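Local coordinates for protein HicB3 antitoxin (Yersinia pestis, PDB 4P78) that probably acts as the antitoxin of a toxin-antitoxin pair, binding the toxin HicA3 and holding it inactive, at residues A[2-6]-A[17-21]. Numbering follows the deposited sequence.
Sequences IYPIF and YFPDI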
ATOM      1  N   ILE A   2      -4.065   2.196 -11.800  1.00 41.07           N
ATOM      2  CA  ILE A   2      -3.384   1.788 -10.574  1.00 36.64           C
ATOM      3  C   ILE A   2      -4.212   0.782  -9.791  1.00 31.58           C
ATOM      4  O   ILE A   2      -5.357   1.051  -9.440  1.00 33.26           O
ATOM      5  CB  ILE A   2      -3.081   2.986  -9.648  1.00 37.78           C
ATOM      6  CG1 ILE A   2      -2.179   3.996 -10.345  1.00 42.58           C
ATOM      7  CG2 ILE A   2      -2.369   2.514  -8.380  1.00 34.93           C
ATOM      8  CD1 ILE A   2      -0.780   3.488 -10.514  1.00 48.40           C
ATOM      9  N   TYR A   3      -3.616  -0.373  -9.504  1.00 30.65           N
ATOM     10  CA  TYR A   3      -4.272  -1.380  -8.690  1.00 28.21           C
ATOM     11  C   TYR A   3      -3.572  -1.596  -7.361  1.00 24.99           C
ATOM     12  O   TYR A   3      -2.342  -1.560  -7.280  1.00 27.21           O
ATOM     13  CB  TYR A   3      -4.354  -2.710  -9.442  1.00 33.38           C
ATOM     14  CG  TYR A   3      -5.576  -2.837 -10.309  1.00 38.76           C
ATOM     15  CD1 TYR A   3      -5.557  -2.436 -11.638  1.00 41.43           C
ATOM     16  CD2 TYR A   3      -6.755  -3.367  -9.797  1.00 39.14           C
ATOM     17  CE1 TYR A   3      -6.688  -2.558 -12.431  1.00 40.31           C
ATOM     18  CE2 TYR A   3      -7.878  -3.496 -10.581  1.00 38.96           C
ATOM     19  CZ  TYR A   3      -7.843  -3.093 -11.896  1.00 43.71           C
ATOM     20  OH  TYR A   3      -8.980  -3.227 -12.672  1.00 48.14           O
ATOM     21  N   PRO A   4      -4.363  -1.836  -6.309  1.00 25.71           N
ATOM     22  CA  PRO A   4      -3.802  -2.223  -5.012  1.00 24.26           C
ATOM     23  C   PRO A   4      -3.373  -3.675  -5.024  1.00 24.78           C
ATOM     24  O   PRO A   4      -4.058  -4.499  -5.647  1.00 22.89           O
ATOM     25  CB  PRO A   4      -4.963  -2.027  -4.047  1.00 22.01           C
ATOM     26  CG  PRO A   4      -6.200  -2.204  -4.910  1.00 25.87           C
ATOM     27  CD  PRO A   4      -5.834  -1.708  -6.279  1.00 24.83           C
ATOM     28  N   ILE A   5      -2.258  -3.977  -4.366  1.00 21.33           N
ATOM     29  CA  ILE A   5      -1.885  -5.358  -4.070  1.00 21.03           C
ATOM     30  C   ILE A   5      -1.606  -5.483  -2.577  1.00 20.87           C
ATOM     31  O   ILE A   5      -1.203  -4.515  -1.934  1.00 23.96           O
ATOM     32  CB  ILE A   5      -0.649  -5.824  -4.880  1.00 22.58           C
ATOM     33  CG1 ILE A   5       0.524  -4.863  -4.689  1.00 21.83           C
ATOM     34  CG2 ILE A   5      -1.000  -5.981  -6.381  1.00 22.26           C
ATOM     35  CD1 ILE A   5       1.836  -5.379  -5.277  1.00 23.77           C
ATOM     36  N   PHE A   6      -1.865  -6.660  -2.017  1.00 20.49           N
ATOM     37  CA  PHE A   6      -1.503  -6.955  -0.634  1.00 21.07           C
ATOM     38  C   PHE A   6      -0.278  -7.842  -0.703  1.00 23.59           C
ATOM     39  O   PHE A   6      -0.319  -8.878  -1.369  1.00 22.49           O
ATOM     40  CB  PHE A   6      -2.628  -7.682   0.129  1.00 21.82           C
ATOM     41  CG  PHE A   6      -3.804  -6.823   0.489  1.00 18.64           C
ATOM     42  CD1 PHE A   6      -3.845  -5.476   0.162  1.00 19.51           C
ATOM     43  CD2 PHE A   6      -4.871  -7.367   1.180  1.00 21.16           C
ATOM     44  CE1 PHE A   6      -4.931  -4.706   0.507  1.00 22.08           C
ATOM     45  CE2 PHE A   6      -5.959  -6.595   1.534  1.00 20.46           C
ATOM     46  CZ  PHE A   6      -5.985  -5.266   1.199  1.00 20.21           C
ATOM     47  N   TYR A  17      -1.472 -10.944  -3.310  1.00 21.75           N
ATOM     48  CA  TYR A  17      -2.624 -11.065  -4.197  1.00 24.26           C
ATOM     49  C   TYR A  17      -3.257  -9.697  -4.413  1.00 22.97           C
ATOM     50  O   TYR A  17      -2.939  -8.741  -3.696  1.00 20.32           O
ATOM     51  CB  TYR A  17      -3.653 -12.051  -3.617  1.00 20.00           C
ATOM     52  CG  TYR A  17      -3.992 -11.783  -2.160  1.00 21.48           C
ATOM     53  CD1 TYR A  17      -4.995 -10.875  -1.811  1.00 20.98           C
ATOM     54  CD2 TYR A  17      -3.308 -12.436  -1.131  1.00 20.31           C
ATOM     55  CE1 TYR A  17      -5.306 -10.622  -0.481  1.00 21.32           C
ATOM     56  CE2 TYR A  17      -3.605 -12.182   0.200  1.00 20.08           C
ATOM     57  CZ  TYR A  17      -4.604 -11.274   0.519  1.00 21.59           C
ATOM     58  OH  TYR A  17      -4.910 -11.030   1.839  1.00 21.75           O
ATOM     59  N   PHE A  18      -4.118  -9.605  -5.421  1.00 20.06           N
ATOM     60  CA  PHE A  18      -4.958  -8.433  -5.626  1.00 22.87           C
ATOM     61  C   PHE A  18      -6.172  -8.556  -4.720  1.00 22.48           C
ATOM     62  O   PHE A  18      -6.954  -9.496  -4.868  1.00 21.63           O
ATOM     63  CB  PHE A  18      -5.417  -8.322  -7.087  1.00 21.39           C
ATOM     64  CG  PHE A  18      -4.303  -8.049  -8.078  1.00 24.28           C
ATOM     65  CD1 PHE A  18      -3.987  -6.747  -8.453  1.00 22.36           C
ATOM     66  CD2 PHE A  18      -3.602  -9.089  -8.659  1.00 23.00           C
ATOM     67  CE1 PHE A  18      -2.994  -6.495  -9.380  1.00 21.21           C
ATOM     68  CE2 PHE A  18      -2.601  -8.838  -9.583  1.00 23.53           C
ATOM     69  CZ  PHE A  18      -2.300  -7.539  -9.944  1.00 24.67           C
ATOM     70  N   PRO A  19      -6.345  -7.618  -3.779  1.00 24.38           N
ATOM     71  CA  PRO A  19      -7.519  -7.725  -2.901  1.00 21.52           C
ATOM     72  C   PRO A  19      -8.846  -7.580  -3.662  1.00 21.82           C
ATOM     73  O   PRO A  19      -9.868  -8.046  -3.179  1.00 25.20           O
ATOM     74  CB  PRO A  19      -7.320  -6.563  -1.910  1.00 23.28           C
ATOM     75  CG  PRO A  19      -6.507  -5.558  -2.681  1.00 23.72           C
ATOM     76  CD  PRO A  19      -5.547  -6.413  -3.488  1.00 23.02           C
ATOM     77  N   ASP A  20      -8.834  -6.956  -4.832  1.00 20.89           N
ATOM     78  CA  ASP A  20     -10.059  -6.839  -5.627  1.00 24.14           C
ATOM     79  C   ASP A  20     -10.246  -8.002  -6.610  1.00 28.73           C
ATOM     80  O   ASP A  20     -11.273  -8.099  -7.292  1.00 26.72           O
ATOM     81  CB  ASP A  20     -10.071  -5.532  -6.405  1.00 22.64           C
ATOM     82  CG  ASP A  20      -9.992  -4.317  -5.490  1.00 32.00           C
ATOM     83  OD1 ASP A  20     -10.922  -4.108  -4.691  1.00 34.37           O
ATOM     84  OD2 ASP A  20      -8.982  -3.597  -5.557  1.00 30.44           O
ATOM     85  N   ILE A  21      -9.249  -8.867  -6.707  1.00 22.70           N
ATOM     86  CA  ILE A  21      -9.326  -9.951  -7.677  1.00 25.46           C
ATOM     87  C   ILE A  21      -9.094 -11.269  -6.951  1.00 26.20           C
ATOM     88  O   ILE A  21      -7.952 -11.707  -6.797  1.00 24.68           O
ATOM     89  CB  ILE A  21      -8.312  -9.747  -8.823  1.00 23.81           C
ATOM     90  CG1 ILE A  21      -8.320  -8.275  -9.267  1.00 25.06           C
ATOM     91  CG2 ILE A  21      -8.625 -10.665  -9.998  1.00 24.99           C
ATOM     92  CD1 ILE A  21      -7.389  -7.981 -10.414  1.00 26.31           C
TER
HETATM   93  O   HOH W   1      -6.693  -5.334  -6.358  1.00 21.39           O
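Phe6 and Tyr17 form the last antiparallel pair of a beta hairpin before the second strand peels away from strand 2-9; strands 2-9 and 14-17 are the inner two of the four-stranded sheet in this HicB-like antitoxin. The pair is of the hydrogen-bonded kind. Phe6 N reaches Tyr17 O at 2.9 Å, almost straight at 172°, and Tyr17 N returns a more bent bond to Phe6 O at 3.1 Å. Beyond it the chain enters a type I turn, Phe18 to Ile21, closed by Ile21 N on Phe18 O.

Aromatic and apolar packing fills both faces. On one, the Phe6 ring takes Pro19 CB over a face, 3.7 Å from its centroid, while the Tyr17 ring stands at 61° to it with Phe6 CB above one of its own faces. Tyr17 CG sits between the backbone N and the carbonyl carbon (chi1 49°), which swings the ring back beside Phe6; this side is covered by helix 70-75 through Arg71, and Tyr17 also packs on Gln56 of the HicA3 toxin chain. On the other, Ile5 CG2 lies over the Phe18 ring, 3.6 Å from CE1 of Phe18, and Tyr3 CB meets that ring at its edge. Phe26 packs edge-to-face with Phe18, and helix 31-52 adds Ala38.

A single water bridges the splayed part, where the pairing between 2-6 and 17-21 has ended: it donates to Pro4 O and to Asp20 OD2 and accepts from Asp20 N, so the strand carbonyl is tied to the turn. The carboxylate is held further by Tyr66 OH, bonded to OD2. That same Asp20 OD2 comes within 3.2 Å of Pro4 CG.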